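Local coordinates for protein LAO/AO transport system kinase (Escherichia coli, PDB 2P67) that is a member of the MeaB family of P-loop GTPases, built round a parallel beta-sheet, at residues K69-E74 with C240-K245; A88-D93 with V152-V157. All coordinates share one frame; numbering follows the deposited sequence. Where two conformers were deposited one is given.

In the fold
Both contacts belong to the P-loop NTPase core, a parallel sheet flanked by helices, and their centres lie about 16 Å apart. Along the chain come helix 69-82, strand 87-92, strand 151-157 and, last, loop 240-245, so both strands of contact 2 fall between the halves of contact 1. Contact 2 joins two neighbouring strands near the chain's centre; contact 1 sets the helix against the loop after strand 236-239, outermost of the sheet in this chain. They meet directly: Lys69 NZ forms a 2.8 Å salt bridge with Glu155 OE2, and Leu73 packs on Ile153 and Glu155. Helix 69-82, which starts in a probable Walker A motif, therefore bridges the central strands and the 240-245 loop.

Contact 1 (K69-E74 with C240-K245); sequences KSTFLE and CSALEK
Phe72 and Ala242 bring the two backbones nearest, with their CA atoms 5.0 Å apart, where the first helical turns of helix 69-82 meet the loop between strand 236-239 and helix 248-264. No direct hydrogen bond crosses between the segments; methyl groups, a sulfur and one water do the joining. The methyl of Ala242 points at the helix, its CB 3.4 Å from Thr71 OG1 and 3.6 Å from Phe72 N. With OG1 between its backbone N and carbonyl carbon (chi1 65°), Thr71 turns its hydroxyl back to the carbonyl of Gly68, its main polar partner, and lays CG2 beside Leu243. There CG2 meets Leu243 CD2 at 3.8 Å, the two side chains crossing at about a right angle.

The helix begins with Lys69 and Ser70, which fit the Walker A pattern of a P-loop, so the loop 240-245 packs on the helix just after the probable Walker A loop. Toward the interior, Cys240 SG stands 4.1 Å from Phe72 CD1. It lies 69° off the ring normal, an oblique sulfur-aromatic contact, and Ile248 and Ile251 of helix 248-264 touch both of these side chains.

At the other end a water links the segments, donating to Thr71 O and Glu74 OE1 and accepting from Lys245 NZ at 2.9 Å. The ammonium also folds back on its own segment, its NZ 2.8 Å from Ala242 O and above that carbonyl's plane, while Lys245 N reaches the same oxygen from the opposite face. Two donors thus grip Ala242 O. Glu74 OE1 and Lys245 NZ are 4.6 Å apart, so their opposite charges probably attract, with the water mediating rather than a direct salt bridge.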
loop_
_atom_site.group_PDB
_atom_site.type_symbol
_atom_site.label_atom_id
_atom_site.label_comp_id
_atom_site.label_asym_id
_atom_site.label_seq_id
_atom_site.Cartn_x
_atom_site.Cartn_y
_atom_site.Cartn_z
ATOM N N LYS A 69 -4.369 -20.814 16.790
ATOM C CA LYS A 69 -5.271 -20.784 15.639
ATOM C C LYS A 69 -6.051 -22.097 15.510
ATOM O O LYS A 69 -7.263 -22.078 15.275
ATOM C CB LYS A 69 -4.486 -20.475 14.355
ATOM C CG LYS A 69 -5.305 -20.530 13.073
ATOM C CD LYS A 69 -4.609 -19.837 11.898
ATOM C CE LYS A 69 -3.255 -20.435 11.525
ATOM N NZ LYS A 69 -3.322 -21.813 10.949
ATOM N N SER A 70 -5.361 -23.226 15.662
ATOM C CA SER A 70 -6.010 -24.541 15.538
ATOM C C SER A 70 -7.143 -24.729 16.555
ATOM O O SER A 70 -8.236 -25.159 16.193
ATOM C CB SER A 70 -4.989 -25.676 15.687
ATOM O OG SER A 70 -4.118 -25.736 14.566
ATOM N N THR A 71 -6.876 -24.427 17.826
ATOM C CA THR A 71 -7.891 -24.602 18.877
ATOM C C THR A 71 -9.047 -23.635 18.696
ATOM O O THR A 71 -10.216 -24.003 18.887
ATOM C CB THR A 71 -7.306 -24.498 20.311
ATOM O OG1 THR A 71 -6.816 -23.168 20.563
ATOM C CG2 THR A 71 -6.179 -25.491 20.486
ATOM N N PHE A 72 -8.718 -22.398 18.312
ATOM C CA PHE A 72 -9.741 -21.404 18.032
ATOM C C PHE A 72 -10.649 -21.847 16.887
ATOM O O PHE A 72 -11.863 -21.802 17.023
ATOM C CB PHE A 72 -9.139 -20.016 17.729
ATOM C CG PHE A 72 -10.152 -19.040 17.206
ATOM C CD1 PHE A 72 -11.020 -18.401 18.082
ATOM C CD2 PHE A 72 -10.264 -18.792 15.839
ATOM C CE1 PHE A 72 -11.982 -17.520 17.612
ATOM C CE2 PHE A 72 -11.228 -17.911 15.351
ATOM C CZ PHE A 72 -12.091 -17.267 16.248
ATOM N N LEU A 73 -10.063 -22.246 15.761
ATOM C CA LEU A 73 -10.844 -22.692 14.613
ATOM C C LEU A 73 -11.771 -23.859 14.930
ATOM O O LEU A 73 -12.915 -23.900 14.470
ATOM C CB LEU A 73 -9.935 -23.045 13.444
ATOM C CG LEU A 73 -9.336 -21.843 12.717
ATOM C CD1 LEU A 73 -8.280 -22.338 11.737
ATOM C CD2 LEU A 73 -10.425 -21.005 12.021
ATOM N N GLU A 74 -11.270 -24.808 15.711
ATOM C CA GLU A 74 -12.080 -25.944 16.141
ATOM C C GLU A 74 -13.265 -25.473 16.982
ATOM O O GLU A 74 -14.409 -25.825 16.703
ATOM C CB GLU A 74 -11.227 -26.952 16.922
ATOM C CG GLU A 74 -12.041 -28.180 17.357
ATOM C CD GLU A 74 -11.323 -29.033 18.392
ATOM O OE1 GLU A 74 -10.653 -28.471 19.280
ATOM O OE2 GLU A 74 -11.450 -30.277 18.324
ATOM N N CYS A 240 -10.513 -14.468 24.183
ATOM C CA CYS A 240 -11.203 -15.745 24.360
ATOM C C CYS A 240 -10.274 -16.783 24.953
ATOM O O CYS A 240 -9.068 -16.578 25.025
ATOM C CB CYS A 240 -11.804 -16.252 23.039
ATOM S SG CYS A 240 -10.621 -16.640 21.727
ATOM N N SER A 241 -10.850 -17.886 25.424
ATOM C CA SER A 241 -10.076 -19.092 25.683
ATOM C C SER A 241 -10.722 -20.206 24.888
ATOM O O SER A 241 -11.768 -20.710 25.289
ATOM C CB SER A 241 -10.081 -19.467 27.171
ATOM O OG SER A 241 -9.223 -20.584 27.385
ATOM N N ALA A 242 -10.121 -20.569 23.757
ATOM C CA ALA A 242 -10.666 -21.652 22.933
ATOM C C ALA A 242 -10.784 -22.929 23.769
ATOM O O ALA A 242 -11.836 -23.551 23.806
ATOM C CB ALA A 242 -9.796 -21.898 21.713
ATOM N N LEU A 243 -9.710 -23.281 24.469
ATOM C CA LEU A 243 -9.664 -24.548 25.215
ATOM C C LEU A 243 -10.584 -24.627 26.437
ATOM O O LEU A 243 -10.873 -25.729 26.913
ATOM C CB LEU A 243 -8.218 -24.959 25.540
ATOM C CG LEU A 243 -7.396 -25.550 24.371
ATOM C CD1 LEU A 243 -6.121 -26.201 24.884
ATOM C CD2 LEU A 243 -8.198 -26.560 23.510
ATOM N N GLU A 244 -11.068 -23.476 26.917
ATOM C CA GLU A 244 -12.074 -23.430 27.983
ATOM C C GLU A 244 -13.475 -23.124 27.467
ATOM O O GLU A 244 -14.430 -23.073 28.243
ATOM C CB GLU A 244 -11.698 -22.405 29.056
ATOM C CG GLU A 244 -10.364 -22.666 29.723
ATOM C CD GLU A 244 -10.269 -22.040 31.110
ATOM O OE1 GLU A 244 -11.268 -21.443 31.579
ATOM O OE2 GLU A 244 -9.189 -22.153 31.736
ATOM N N LYS A 245 -13.593 -22.916 26.158
ATOM C CA LYS A 245 -14.864 -22.547 25.531
ATOM C C LYS A 245 -15.507 -21.303 26.158
ATOM O O LYS A 245 -16.684 -21.306 26.539
ATOM C CB LYS A 245 -15.834 -23.745 25.488
ATOM C CG LYS A 245 -15.649 -24.650 24.270
ATOM C CD LYS A 245 -14.352 -25.438 24.315
ATOM C CE LYS A 245 -13.881 -25.781 22.905
ATOM N NZ LYS A 245 -12.446 -26.170 22.878
HETATM O O HOH W 1 -10.849 -26.068 20.502
#

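Contact 2 (A88-D93 with V152-V157); sequences AVIAVD and VIVETV
Ala88 with Val152 opens a run of four parallel bridges that ends at Ala91 with Glu155, pairing adjacent strands of the parallel sheet of a P-loop NTPase fold. The short strand axes approach to 4.6 Å and make an angle of 19°. Backbone hydrogen bonds give the ladder: Ile153 N to Ala88 O, Ile90 N to Ile153 O at 2.7 Å, Glu155 N to Ile90 O, and Val92 N to Glu155 O. All four are nearly straight at the hydrogen. CA-H...O contacts support them, as from Val154 CA to Ile90 O at 3.3 Å.

Apolar contacts occupy both faces. On the one bearing Ala88, Ile90, Val152 and Val154, Cys144 of helix 133-146 covers Ala88, Ile90 and Val152. Here, in one of two modelled conformers of each valine, Ile90 CG1 reaches Val152 CG1 at 4.1 Å, and farther along Val92 CG2 meets Val154 CG2 at 3.6 Å. On the face of Val89, Ala91, Ile153 and Glu155, helix 69-82 covers Ile153, partly through Phe76, and Glu155.

Glu155 combines apolar and charged contacts. With CG between the backbone N and the carbonyl carbon (chi1 62°), that carbon lies 3.9 Å from Val89 CG1. A bend at chi2 then carries the carboxylate alongside the neighbouring strand, where OE1 is 3.4 Å from Ala91 CB. The carboxylate thus lies between strand 87-92 and its partner Lys69 of the probable Walker A motif.

Polar contacts gather at the C-terminal end of the pairing. One water donates to Val92 O and accepts a weak bond from Val157 N. Thr156, its hydroxyl anti to the backbone N, donates to that same carbonyl: OG1 sits 2.8 Å from Val92 O, 49° out of the carbonyl plane.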
loop_
_atom_site.group_PDB
_atom_site.type_symbol
_atom_site.label_atom_id
_atom_site.label_comp_id
_atom_site.label_asym_id
_atom_site.label_seq_id
_atom_site.Cartn_x
_atom_site.Cartn_y
_atom_site.Cartn_z
ATOM N N ALA A 88 -17.127 -24.613 5.845
ATOM C CA ALA A 88 -15.983 -25.143 5.103
ATOM C C ALA A 88 -14.759 -24.349 5.540
ATOM O O ALA A 88 -14.861 -23.131 5.797
ATOM C CB ALA A 88 -16.191 -24.983 3.595
ATOM N N VAL A 89 -13.625 -25.040 5.635
ATOM C CA VAL A 89 -12.346 -24.412 6.003
ATOM C C VAL A 89 -11.318 -24.670 4.890
ATOM O O VAL A 89 -11.050 -25.833 4.537
ATOM C CB VAL A 89 -11.834 -24.931 7.361
ATOM C CG1 VAL A 89 -10.485 -24.281 7.717
ATOM C CG2 VAL A 89 -12.833 -24.599 8.453
ATOM N N ILE A 90 -10.789 -23.585 4.328
ATOM C CA ILE A 90 -9.743 -23.650 3.318
ATOM C C ILE A 90 -8.447 -23.239 4.019
ATOM O O ILE A 90 -8.272 -22.078 4.383
ATOM C CB ILE A 90 -10.054 -22.732 2.125
ATOM C CG1 ILE A 90 -11.462 -23.039 1.558
ATOM C CG2 ILE A 90 -8.934 -22.776 1.095
ATOM C CD1 ILE A 90 -11.662 -24.487 1.108
ATOM N N ALA A 91 -7.579 -24.221 4.218
ATOM C CA ALA A 91 -6.342 -24.084 4.993
ATOM C C ALA A 91 -5.137 -23.835 4.074
ATOM O O ALA A 91 -4.601 -24.757 3.450
ATOM C CB ALA A 91 -6.148 -25.333 5.876
ATOM N N VAL A 92 -4.740 -22.572 3.953
ATOM C CA VAL A 92 -3.740 -22.189 2.959
ATOM C C VAL A 92 -2.336 -22.296 3.548
ATOM O O VAL A 92 -2.078 -21.846 4.667
ATOM C CB VAL A 92 -3.998 -20.780 2.376
ATOM C CG1 VAL A 92 -2.947 -20.428 1.334
ATOM C CG2 VAL A 92 -5.425 -20.687 1.767
ATOM N N ASP A 93 -1.436 -22.923 2.804
ATOM C CA ASP A 93 -0.059 -23.029 3.279
ATOM C C ASP A 93 0.653 -21.675 3.252
ATOM O O ASP A 93 0.401 -20.855 2.350
ATOM C CB ASP A 93 0.717 -24.113 2.518
ATOM C CG ASP A 93 0.913 -25.356 3.355
ATOM O OD1 ASP A 93 2.076 -25.639 3.735
ATOM O OD2 ASP A 93 -0.094 -26.021 3.689
ATOM N N VAL A 152 -17.717 -19.978 4.750
ATOM C CA VAL A 152 -16.418 -20.485 4.300
ATOM C C VAL A 152 -15.322 -19.679 4.972
ATOM O O VAL A 152 -15.328 -18.443 4.896
ATOM C CB VAL A 152 -16.206 -20.351 2.768
ATOM C CG1 VAL A 152 -14.933 -21.103 2.345
ATOM C CG2 VAL A 152 -17.410 -20.874 2.011
ATOM N N ILE A 153 -14.385 -20.383 5.603
ATOM C CA ILE A 153 -13.271 -19.759 6.316
ATOM C C ILE A 153 -11.981 -20.063 5.590
ATOM O O ILE A 153 -11.637 -21.240 5.399
ATOM C CB ILE A 153 -13.160 -20.298 7.755
ATOM C CG1 ILE A 153 -14.469 -20.057 8.521
ATOM C CG2 ILE A 153 -11.978 -19.635 8.497
ATOM C CD1 ILE A 153 -14.476 -20.654 9.918
ATOM N N VAL A 154 -11.276 -19.016 5.166
ATOM C CA VAL A 154 -9.951 -19.205 4.614
ATOM C C VAL A 154 -8.953 -18.839 5.712
ATOM O O VAL A 154 -9.051 -17.773 6.344
ATOM C CB VAL A 154 -9.744 -18.443 3.263
ATOM C CG1 VAL A 154 -9.843 -16.910 3.427
ATOM C CG2 VAL A 154 -8.426 -18.856 2.598
ATOM N N GLU A 155 -8.017 -19.735 5.981
ATOM C CA GLU A 155 -7.121 -19.467 7.099
ATOM C C GLU A 155 -5.663 -19.704 6.755
ATOM O O GLU A 155 -5.344 -20.570 5.959
ATOM C CB GLU A 155 -7.555 -20.244 8.347
ATOM C CG GLU A 155 -7.525 -21.750 8.189
ATOM C CD GLU A 155 -6.237 -22.352 8.690
ATOM O OE1 GLU A 155 -6.173 -23.590 8.783
ATOM O OE2 GLU A 155 -5.292 -21.603 9.011
ATOM N N THR A 156 -4.781 -18.897 7.336
ATOM C CA THR A 156 -3.357 -19.107 7.150
ATOM C C THR A 156 -2.603 -18.422 8.287
ATOM O O THR A 156 -3.196 -17.720 9.097
ATOM C CB THR A 156 -2.862 -18.647 5.744
ATOM O OG1 THR A 156 -1.565 -19.209 5.455
ATOM C CG2 THR A 156 -2.825 -17.114 5.624
ATOM N N VAL A 157 -1.296 -18.657 8.329
ATOM C CA VAL A 157 -0.436 -18.023 9.319
ATOM C C VAL A 157 -0.308 -16.543 8.994
ATOM O O VAL A 157 -0.198 -16.155 7.827
ATOM C CB VAL A 157 0.964 -18.685 9.359
ATOM C CG1 VAL A 157 1.842 -18.020 10.402
ATOM C CG2 VAL A 157 0.836 -20.160 9.687
HETATM O O HOH W 2 -3.275 -22.825 6.890
HETATM O O HOH W 3 -0.982 -21.541 7.444
#